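Local coordinates for protein alpha-rhamnosidase (Dictyoglomus thermophilum, PDB 6I60) that probably hydrolyses terminal non-reducing alpha-L-rhamnose residues from alpha-L-rhamnosides, acting as a glycoside hydrolase, at residues 308-313 / 418-423; 426-431 / 454-459; 153-158 / 289-294. All blocks are in the same frame, centred on the assembly; numbering follows the deposited sequence.

All three contacts lie in the beta-rich part of the chain, where no helix falls between any pair of segments, and none is deep core. Contacts 1 and 2 are at the surface; contact 3 is partly buried. Contacts 1 and 2 are each carried by a lysine-glutamate salt bridge, between two loops in the first and across one four-stranded antiparallel sheet in the second. Contact 3 uses an uncharged bond from a backbone N-H to a tyrosine hydroxyl. Their centres are about 17 to 22 Å apart. Ile311 of contact 1 packs on Tyr291 and Gly292 of contact 3, and Arg430 of contact 2 touches Ile294 of contact 3.

Contact 1 of 3, residues 308-313 / 418-423; sequences RKEIKG and ITKGEG
One face of the Arg308 guanidinium is covered by the methyl CG2 of Ile418, which comes to 3.7 Å from Arg308 NE. The arginine chain bends at chi3 (-49°), and this turn brings its planar end back over the isoleucine, while Arg308 CG lies 3.9 Å from Thr419 O. The charge itself is answered elsewhere, by a salt bridge from Arg308 NH2 to Asp306, so the contact with Ile418 is apolar packing against a flat cation. The second flat group, the Glu310 carboxylate, receives Lys420 NZ in a salt bridge, NZ standing 2.7 Å from Glu310 OE2. The ammonium approaches from above the carboxylate, 49° out of its plane, and is also 3.1 Å from Glu310 OE1. Glu310 reaches it with CG anti to the backbone N (chi1 174°) and an extended chain beyond.

These loops follow strands 302-306 and 414-418, which pair in parallel; backbone hydrogen bonds from Ile418 to Tyr305 and Gly307 carry that pairing to the start of the contact. A loop of the rhamnosidase N-terminal domain thus meets one of the concanavalin-like domain. From Lys420 onward the chain wraps around the Glu425 carboxylate, which accepts the backbone N-H groups of Lys420, Gly421 and Glu422. Lys312 NZ and Glu422 OE1 are opposite charges 4.9 Å apart, too far for a direct ion pair.

Contact 2 of 3, residues 426-431 / 454-459; sequences EYEPRF and EGKVVH
Glu428 and Lys456 face each other with their CA atoms 8.8 Å apart, a spacing too wide for direct strand pairing, because strand 375-380 runs between strands 425-427 and 453-458 in an antiparallel four-stranded sheet. Backbone hydrogen bonds bear this out: Tyr427 pairs with Ile378, while Glu454 and Lys456 pair with Lys377 and Trp375 of the same central strand. This sheet, completed by strand 345-351 beyond 453-458, belongs to the concanavalin-like domain. What spans the gap is therefore made of side chains. Lys456 NZ forms a salt bridge with Glu428 OE2 at 3.1 Å, meeting the carboxylate from above, 36° out of its plane; Glu428 OE1 is farther from NZ, at 3.6 Å. The two chains lie at about a right angle. Glu428 is extended beyond CG, whereas Lys456 bends at chi2 (-60°) and again at chi4, which steers CE and NZ to the carboxylate. The glutamate also meets the lysine's methylene chain: Lys456 CG is 3.6 Å from Glu428 OE2, and Lys456 CE is 3.7 Å from that oxygen.

Glu428 OE2 has a second, weak hydrogen bond from Trp375 NE1, a donor on the intervening strand. Glu454 joins in the charge pattern of this sheet, forming salt bridges with Lys377 and Lys379.

Two donors of different kinds, a charged ammonium and a neutral indole N-H, thus converge on one carboxylate oxygen. Glu428 OE1 and Glu454 OE1 remain 6.7 Å apart, and the lysines paired with each carboxylate probably offset the repulsion between these like charges.

Contact 3 of 3, residues 153-158 / 289-294; sequences KEHKYE and TTYGPI
Tyr291 OH accepts a hydrogen bond from the backbone N of Lys156 at 2.8 Å, with an N-H...O angle of 142°, so the bond is bent. The donor lies at the edge of the phenol ring, in its plane, and the hydroxyl also sits 3.2 Å from His155 CA. Beside this bond, Lys156 CB packs on Tyr291 CE2 at 4.0 Å. With chi1 of -174° the lysine sets CG anti to its backbone N, and bends farther along carry its ammonium away from the tyrosine. His155 ND1 is 4.0 Å from Tyr291 OH, the two side chains crossing at about a right angle.

The tyrosine thereby reaches from strand 288-298, in the alpha-L-rhamnosidase N-terminal domain, to the loop leading into strand 157-160. Both strands pair antiparallel with strand 171-184, at different parts of it: Glu158 bonds to Ile173 through the backbone, and Thr290 to Met178. The side chain bridges a backbone separation of 9.3 Å between the His155 and Tyr291 CA atoms.

In the next shell, the Tyr291 ring has a cation-pi partner in Lys152 and meets Tyr175 with planes at about 40°. His155 is held by stacking on Phe262 and by a weak hydrogen bond from NE2 to Pro263 O. On the strand itself, Thr290 OG1 donates to Tyr291 O at 3.0 Å, from above the carbonyl plane.

Contact 1 of 3, residues 308-313 / 418-423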
loop_
_atom_site.group_PDB
_atom_site.type_symbol
_atom_site.label_atom_id
_atom_site.label_comp_id
_atom_site.label_asym_id
_atom_site.label_seq_id
_atom_site.Cartn_x
_atom_site.Cartn_y
_atom_site.Cartn_z
ATOM N N ARG A 308 -20.276 -5.231 -31.689
ATOM C CA ARG A 308 -20.426 -5.440 -33.124
ATOM C C ARG A 308 -19.079 -5.432 -33.837
ATOM O O ARG A 308 -18.893 -6.170 -34.812
ATOM C CB ARG A 308 -21.356 -4.378 -33.710
ATOM C CG ARG A 308 -22.758 -4.392 -33.114
ATOM C CD ARG A 308 -23.524 -3.129 -33.463
ATOM N NE ARG A 308 -22.739 -1.926 -33.201
ATOM C CZ ARG A 308 -23.094 -0.704 -33.586
ATOM N NH1 ARG A 308 -24.226 -0.518 -34.252
ATOM N NH2 ARG A 308 -22.317 0.335 -33.303
ATOM N N LYS A 309 -18.129 -4.621 -33.367
ATOM C CA LYS A 309 -16.784 -4.552 -33.942
ATOM C C LYS A 309 -15.819 -5.522 -33.275
ATOM O O LYS A 309 -14.635 -5.214 -33.105
ATOM C CB LYS A 309 -16.258 -3.123 -33.852
ATOM C CG LYS A 309 -17.222 -2.060 -34.356
ATOM C CD LYS A 309 -16.543 -0.697 -34.433
ATOM C CE LYS A 309 -17.544 0.415 -34.715
ATOM N NZ LYS A 309 -18.000 1.087 -33.465
ATOM N N GLU A 310 -16.292 -6.704 -32.891
ATOM C CA GLU A 310 -15.482 -7.684 -32.174
ATOM C C GLU A 310 -14.984 -8.736 -33.158
ATOM O O GLU A 310 -15.768 -9.548 -33.660
ATOM C CB GLU A 310 -16.287 -8.327 -31.048
ATOM C CG GLU A 310 -15.563 -9.454 -30.344
ATOM C CD GLU A 310 -16.178 -9.785 -29.002
ATOM O OE1 GLU A 310 -16.508 -8.844 -28.249
ATOM O OE2 GLU A 310 -16.336 -10.986 -28.699
ATOM N N ILE A 311 -13.679 -8.722 -33.429
ATOM C CA ILE A 311 -13.066 -9.702 -34.319
ATOM C C ILE A 311 -13.100 -11.065 -33.645
ATOM O O ILE A 311 -12.310 -11.343 -32.735
ATOM C CB ILE A 311 -11.626 -9.299 -34.690
ATOM C CG1 ILE A 311 -11.623 -7.960 -35.427
ATOM C CG2 ILE A 311 -10.973 -10.376 -35.542
ATOM C CD1 ILE A 311 -11.147 -6.803 -34.585
ATOM N N LYS A 312 -14.020 -11.921 -34.081
ATOM C CA LYS A 312 -14.158 -13.239 -33.477
ATOM C C LYS A 312 -12.974 -14.118 -33.854
ATOM O O LYS A 312 -12.630 -14.240 -35.032
ATOM C CB LYS A 312 -15.464 -13.895 -33.922
ATOM C CG LYS A 312 -16.674 -12.978 -33.863
ATOM C CD LYS A 312 -17.936 -13.755 -33.531
ATOM C CE LYS A 312 -18.738 -14.064 -34.787
ATOM N NZ LYS A 312 -19.493 -12.876 -35.277
ATOM N N GLY A 313 -12.349 -14.725 -32.851
ATOM C CA GLY A 313 -11.262 -15.646 -33.111
ATOM C C GLY A 313 -9.933 -15.008 -33.446
ATOM O O GLY A 313 -9.150 -15.589 -34.203
ATOM N N ILE A 418 -22.208 -2.029 -26.183
ATOM C CA ILE A 418 -23.159 -2.211 -27.273
ATOM C C ILE A 418 -23.285 -3.704 -27.540
ATOM O O ILE A 418 -22.294 -4.373 -27.858
ATOM C CB ILE A 418 -22.722 -1.453 -28.536
ATOM C CG1 ILE A 418 -22.618 0.045 -28.245
ATOM C CG2 ILE A 418 -23.700 -1.701 -29.671
ATOM C CD1 ILE A 418 -21.268 0.634 -28.574
ATOM N N THR A 419 -24.504 -4.223 -27.417
ATOM C CA THR A 419 -24.725 -5.659 -27.455
ATOM C C THR A 419 -24.508 -6.220 -28.861
ATOM O O THR A 419 -24.536 -5.500 -29.864
ATOM C CB THR A 419 -26.138 -5.994 -26.979
ATOM O OG1 THR A 419 -27.088 -5.596 -27.976
ATOM C CG2 THR A 419 -26.448 -5.269 -25.674
ATOM N N LYS A 420 -24.288 -7.535 -28.918
ATOM C CA LYS A 420 -24.159 -8.254 -30.179
ATOM C C LYS A 420 -25.413 -9.029 -30.560
ATOM O O LYS A 420 -25.595 -9.334 -31.743
ATOM C CB LYS A 420 -22.975 -9.226 -30.122
ATOM C CG LYS A 420 -21.814 -8.742 -29.276
ATOM C CD LYS A 420 -21.155 -9.894 -28.536
ATOM C CE LYS A 420 -19.748 -9.529 -28.090
ATOM N NZ LYS A 420 -18.888 -10.737 -27.965
ATOM N N GLY A 421 -26.266 -9.360 -29.592
ATOM C CA GLY A 421 -27.508 -10.059 -29.866
ATOM C C GLY A 421 -27.374 -11.566 -29.944
ATOM O O GLY A 421 -28.014 -12.208 -30.783
ATOM N N GLU A 422 -26.552 -12.147 -29.072
ATOM C CA GLU A 422 -26.299 -13.581 -29.068
ATOM C C GLU A 422 -27.114 -14.312 -28.008
ATOM O O GLU A 422 -26.777 -15.448 -27.651
ATOM C CB GLU A 422 -24.809 -13.852 -28.868
ATOM C CG GLU A 422 -23.900 -12.862 -29.581
ATOM C CD GLU A 422 -22.636 -13.511 -30.111
ATOM O OE1 GLU A 422 -22.399 -13.445 -31.337
ATOM O OE2 GLU A 422 -21.878 -14.087 -29.301
ATOM N N GLY A 423 -28.173 -13.686 -27.494
ATOM C CA GLY A 423 -29.020 -14.266 -26.477
ATOM C C GLY A 423 -28.489 -14.146 -25.061
ATOM O O GLY A 423 -29.283 -14.065 -24.117
#

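Contact 2 of 3, residues 426-431 / 454-459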
loop_
_atom_site.group_PDB
_atom_site.type_symbol
_atom_site.label_atom_id
_atom_site.label_comp_id
_atom_site.label_asym_id
_atom_site.label_seq_id
_atom_site.Cartn_x
_atom_site.Cartn_y
_atom_site.Cartn_z
ATOM N N GLU A 426 -21.875 -11.062 -21.563
ATOM C CA GLU A 426 -21.313 -10.511 -20.340
ATOM C C GLU A 426 -20.258 -9.474 -20.697
ATOM O O GLU A 426 -19.577 -9.589 -21.720
ATOM C CB GLU A 426 -20.690 -11.601 -19.457
ATOM C CG GLU A 426 -21.671 -12.655 -18.977
ATOM C CD GLU A 426 -21.009 -13.702 -18.107
ATOM O OE1 GLU A 426 -21.665 -14.715 -17.781
ATOM O OE2 GLU A 426 -19.828 -13.512 -17.751
ATOM N N TYR A 427 -20.126 -8.459 -19.847
ATOM C CA TYR A 427 -19.152 -7.405 -20.095
ATOM C C TYR A 427 -18.595 -6.880 -18.780
ATOM O O TYR A 427 -19.353 -6.617 -17.841
ATOM C CB TYR A 427 -19.771 -6.250 -20.890
ATOM C CG TYR A 427 -18.961 -4.976 -20.800
ATOM C CD1 TYR A 427 -17.706 -4.887 -21.386
ATOM C CD2 TYR A 427 -19.443 -3.869 -20.115
ATOM C CE1 TYR A 427 -16.957 -3.732 -21.300
ATOM C CE2 TYR A 427 -18.701 -2.709 -20.026
ATOM C CZ TYR A 427 -17.459 -2.645 -20.621
ATOM O OH TYR A 427 -16.713 -1.492 -20.537
ATOM N N GLU A 428 -17.271 -6.735 -18.725
ATOM C CA GLU A 428 -16.572 -6.013 -17.675
ATOM C C GLU A 428 -15.545 -5.087 -18.314
ATOM O O GLU A 428 -14.887 -5.469 -19.290
ATOM C CB GLU A 428 -15.861 -6.955 -16.688
ATOM C CG GLU A 428 -16.460 -8.344 -16.552
ATOM C CD GLU A 428 -15.652 -9.232 -15.619
ATOM O OE1 GLU A 428 -15.562 -10.452 -15.882
ATOM O OE2 GLU A 428 -15.101 -8.711 -14.625
ATOM N N PRO A 429 -15.392 -3.871 -17.799
ATOM C CA PRO A 429 -14.333 -2.992 -18.305
ATOM C C PRO A 429 -12.957 -3.526 -17.939
ATOM O O PRO A 429 -12.766 -4.167 -16.902
ATOM C CB PRO A 429 -14.615 -1.653 -17.610
ATOM C CG PRO A 429 -16.021 -1.759 -17.102
ATOM C CD PRO A 429 -16.237 -3.204 -16.799
ATOM N N ARG A 430 -11.988 -3.251 -18.814
ATOM C CA ARG A 430 -10.631 -3.753 -18.653
ATOM C C ARG A 430 -9.569 -2.669 -18.563
ATOM O O ARG A 430 -8.451 -2.966 -18.126
ATOM C CB ARG A 430 -10.269 -4.690 -19.816
ATOM C CG ARG A 430 -10.668 -4.136 -21.168
ATOM C CD ARG A 430 -9.969 -4.851 -22.314
ATOM N NE ARG A 430 -10.389 -6.244 -22.463
ATOM C CZ ARG A 430 -11.617 -6.639 -22.794
ATOM N NH1 ARG A 430 -12.580 -5.753 -23.016
ATOM N NH2 ARG A 430 -11.882 -7.933 -22.906
ATOM N N PHE A 431 -9.875 -1.434 -18.956
ATOM C CA PHE A 431 -8.892 -0.358 -19.001
ATOM C C PHE A 431 -9.335 0.852 -18.182
ATOM O O PHE A 431 -9.020 1.991 -18.529
ATOM C CB PHE A 431 -8.608 0.050 -20.447
ATOM C CG PHE A 431 -7.912 -1.012 -21.251
ATOM C CD1 PHE A 431 -6.843 -1.713 -20.718
ATOM C CD2 PHE A 431 -8.326 -1.307 -22.540
ATOM C CE1 PHE A 431 -6.199 -2.692 -21.457
ATOM C CE2 PHE A 431 -7.686 -2.283 -23.285
ATOM C CZ PHE A 431 -6.621 -2.977 -22.741
ATOM N N GLU A 454 -22.720 -7.788 -11.064
ATOM C CA GLU A 454 -21.685 -8.385 -10.226
ATOM C C GLU A 454 -20.573 -7.364 -10.034
ATOM O O GLU A 454 -19.873 -7.018 -10.990
ATOM C CB GLU A 454 -21.141 -9.671 -10.850
ATOM C CG GLU A 454 -21.720 -10.943 -10.256
ATOM C CD GLU A 454 -21.286 -12.183 -11.009
ATOM O OE1 GLU A 454 -20.068 -12.346 -11.238
ATOM O OE2 GLU A 454 -22.162 -12.996 -11.379
ATOM N N GLY A 455 -20.411 -6.885 -8.803
ATOM C CA GLY A 455 -19.357 -5.928 -8.515
ATOM C C GLY A 455 -18.007 -6.614 -8.385
ATOM O O GLY A 455 -17.878 -7.671 -7.767
ATOM N N LYS A 456 -16.992 -5.996 -8.981
ATOM C CA LYS A 456 -15.625 -6.505 -8.949
ATOM C C LYS A 456 -14.767 -5.537 -8.141
ATOM O O LYS A 456 -14.569 -4.388 -8.547
ATOM C CB LYS A 456 -15.078 -6.685 -10.364
ATOM C CG LYS A 456 -15.822 -7.729 -11.191
ATOM C CD LYS A 456 -15.756 -9.108 -10.545
ATOM C CE LYS A 456 -16.374 -10.172 -11.438
ATOM N NZ LYS A 456 -15.360 -10.794 -12.336
ATOM N N VAL A 457 -14.271 -6.001 -6.997
ATOM C CA VAL A 457 -13.371 -5.207 -6.167
ATOM C C VAL A 457 -11.969 -5.303 -6.755
ATOM O O VAL A 457 -11.414 -6.399 -6.888
ATOM C CB VAL A 457 -13.396 -5.683 -4.707
ATOM C CG1 VAL A 457 -12.517 -4.798 -3.845
ATOM C CG2 VAL A 457 -14.820 -5.690 -4.181
ATOM N N VAL A 458 -11.395 -4.158 -7.114
ATOM C CA VAL A 458 -10.138 -4.108 -7.850
ATOM C C VAL A 458 -9.194 -3.150 -7.138
ATOM O O VAL A 458 -9.516 -1.967 -6.973
ATOM C CB VAL A 458 -10.349 -3.672 -9.309
ATOM C CG1 VAL A 458 -9.016 -3.359 -9.969
ATOM C CG2 VAL A 458 -11.100 -4.746 -10.084
ATOM N N HIS A 459 -8.037 -3.658 -6.722
ATOM C CA HIS A 459 -6.985 -2.859 -6.098
ATOM C C HIS A 459 -5.742 -3.734 -5.974
ATOM O O HIS A 459 -5.740 -4.903 -6.369
ATOM C CB HIS A 459 -7.418 -2.311 -4.737
ATOM C CG HIS A 459 -7.879 -3.365 -3.779
ATOM N ND1 HIS A 459 -9.212 -3.653 -3.575
ATOM C CD2 HIS A 459 -7.186 -4.200 -2.969
ATOM C CE1 HIS A 459 -9.319 -4.619 -2.680
ATOM N NE2 HIS A 459 -8.105 -4.968 -2.296
#

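Contact 3 of 3, residues 153-158 / 289-294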
loop_
_atom_site.group_PDB
_atom_site.type_symbol
_atom_site.label_atom_id
_atom_site.label_comp_id
_atom_site.label_asym_id
_atom_site.label_seq_id
_atom_site.Cartn_x
_atom_site.Cartn_y
_atom_site.Cartn_z
ATOM N N LYS A 153 0.329 2.892 -36.672
ATOM C CA LYS A 153 0.746 4.152 -37.273
ATOM C C LYS A 153 -0.368 5.190 -37.315
ATOM O O LYS A 153 -0.095 6.384 -37.151
ATOM C CB LYS A 153 1.279 3.901 -38.690
ATOM C CG LYS A 153 1.404 5.137 -39.570
ATOM C CD LYS A 153 1.869 4.775 -40.978
ATOM C CE LYS A 153 1.363 3.402 -41.404
ATOM N NZ LYS A 153 1.920 2.978 -42.718
ATOM N N GLU A 154 -1.620 4.762 -37.505
ATOM C CA GLU A 154 -2.732 5.706 -37.582
ATOM C C GLU A 154 -3.040 6.307 -36.215
ATOM O O GLU A 154 -2.952 7.525 -36.026
ATOM C CB GLU A 154 -3.966 5.011 -38.171
ATOM C CG GLU A 154 -5.312 5.578 -37.719
ATOM C CD GLU A 154 -5.727 6.815 -38.496
ATOM O OE1 GLU A 154 -6.393 7.694 -37.907
ATOM O OE2 GLU A 154 -5.391 6.906 -39.695
ATOM N N HIS A 155 -3.400 5.459 -35.246
ATOM C CA HIS A 155 -3.741 5.882 -33.890
ATOM C C HIS A 155 -4.881 6.893 -33.858
ATOM O O HIS A 155 -4.642 8.106 -33.870
ATOM C CB HIS A 155 -2.514 6.460 -33.180
ATOM C CG HIS A 155 -1.905 5.530 -32.179
ATOM N ND1 HIS A 155 -2.643 4.918 -31.189
ATOM C CD2 HIS A 155 -0.631 5.099 -32.021
ATOM C CE1 HIS A 155 -1.850 4.153 -30.462
ATOM N NE2 HIS A 155 -0.624 4.245 -30.945
ATOM N N LYS A 156 -6.120 6.411 -33.808
ATOM C CA LYS A 156 -7.265 7.290 -33.616
ATOM C C LYS A 156 -7.444 7.585 -32.130
ATOM O O LYS A 156 -7.333 6.692 -31.286
ATOM C CB LYS A 156 -8.536 6.659 -34.197
ATOM C CG LYS A 156 -9.800 7.553 -34.197
ATOM C CD LYS A 156 -9.504 9.059 -34.229
ATOM C CE LYS A 156 -10.537 9.843 -35.017
ATOM N NZ LYS A 156 -11.836 9.949 -34.282
ATOM N N TYR A 157 -7.706 8.853 -31.821
ATOM C CA TYR A 157 -7.891 9.326 -30.460
ATOM C C TYR A 157 -9.032 10.333 -30.436
ATOM O O TYR A 157 -9.502 10.801 -31.477
ATOM C CB TYR A 157 -6.610 9.966 -29.915
ATOM C CG TYR A 157 -6.113 11.107 -30.772
ATOM C CD1 TYR A 157 -5.367 10.866 -31.919
ATOM C CD2 TYR A 157 -6.399 12.425 -30.441
ATOM C CE1 TYR A 157 -4.914 11.902 -32.708
ATOM C CE2 TYR A 157 -5.950 13.469 -31.225
ATOM C CZ TYR A 157 -5.208 13.202 -32.358
ATOM O OH TYR A 157 -4.759 14.238 -33.142
ATOM N N GLU A 158 -9.476 10.666 -29.225
ATOM C CA GLU A 158 -10.432 11.742 -28.995
ATOM C C GLU A 158 -9.871 12.666 -27.925
ATOM O O GLU A 158 -9.226 12.208 -26.976
ATOM C CB GLU A 158 -11.804 11.204 -28.563
ATOM C CG GLU A 158 -12.895 11.354 -29.615
ATOM C CD GLU A 158 -14.276 11.015 -29.081
ATOM O OE1 GLU A 158 -15.038 10.325 -29.791
ATOM O OE2 GLU A 158 -14.598 11.439 -27.951
ATOM N N THR A 289 -1.748 -5.834 -36.666
ATOM C CA THR A 289 -2.428 -4.976 -35.709
ATOM C C THR A 289 -3.727 -4.464 -36.312
ATOM O O THR A 289 -3.865 -4.365 -37.534
ATOM C CB THR A 289 -1.536 -3.804 -35.280
ATOM O OG1 THR A 289 -2.189 -3.059 -34.247
ATOM C CG2 THR A 289 -1.241 -2.894 -36.463
ATOM N N THR A 290 -4.677 -4.142 -35.435
ATOM C CA THR A 290 -6.000 -3.689 -35.846
ATOM C C THR A 290 -6.705 -3.077 -34.642
ATOM O O THR A 290 -6.220 -3.146 -33.509
ATOM C CB THR A 290 -6.837 -4.835 -36.415
ATOM O OG1 THR A 290 -8.206 -4.424 -36.514
ATOM C CG2 THR A 290 -6.755 -6.037 -35.500
ATOM N N TYR A 291 -7.863 -2.478 -34.906
ATOM C CA TYR A 291 -8.749 -1.979 -33.866
ATOM C C TYR A 291 -9.864 -2.989 -33.630
ATOM O O TYR A 291 -10.351 -3.620 -34.572
ATOM C CB TYR A 291 -9.342 -0.620 -34.246
ATOM C CG TYR A 291 -8.448 0.554 -33.911
ATOM C CD1 TYR A 291 -7.554 0.490 -32.851
ATOM C CD2 TYR A 291 -8.497 1.725 -34.657
ATOM C CE1 TYR A 291 -6.733 1.560 -32.542
ATOM C CE2 TYR A 291 -7.681 2.799 -34.356
ATOM C CZ TYR A 291 -6.803 2.712 -33.297
ATOM O OH TYR A 291 -5.992 3.781 -32.996
ATOM N N GLY A 292 -10.262 -3.142 -32.370
ATOM C CA GLY A 292 -11.245 -4.133 -32.012
ATOM C C GLY A 292 -12.521 -3.542 -31.451
ATOM O O GLY A 292 -12.981 -2.473 -31.865
ATOM N N PRO A 293 -13.124 -4.245 -30.490
ATOM C CA PRO A 293 -14.387 -3.757 -29.917
ATOM C C PRO A 293 -14.222 -2.525 -29.041
ATOM O O PRO A 293 -15.114 -1.669 -29.029
ATOM C CB PRO A 293 -14.894 -4.961 -29.113
ATOM C CG PRO A 293 -13.664 -5.746 -28.792
ATOM C CD PRO A 293 -12.731 -5.558 -29.949
ATOM N N ILE A 294 -13.117 -2.402 -28.312
ATOM C CA ILE A 294 -12.939 -1.289 -27.386
ATOM C C ILE A 294 -12.549 -0.041 -28.166
ATOM O O ILE A 294 -11.579 -0.048 -28.934
ATOM C CB ILE A 294 -11.885 -1.627 -26.319
ATOM C CG1 ILE A 294 -12.361 -2.791 -25.451
ATOM C CG2 ILE A 294 -11.604 -0.414 -25.449
ATOM C CD1 ILE A 294 -11.542 -4.046 -25.617
#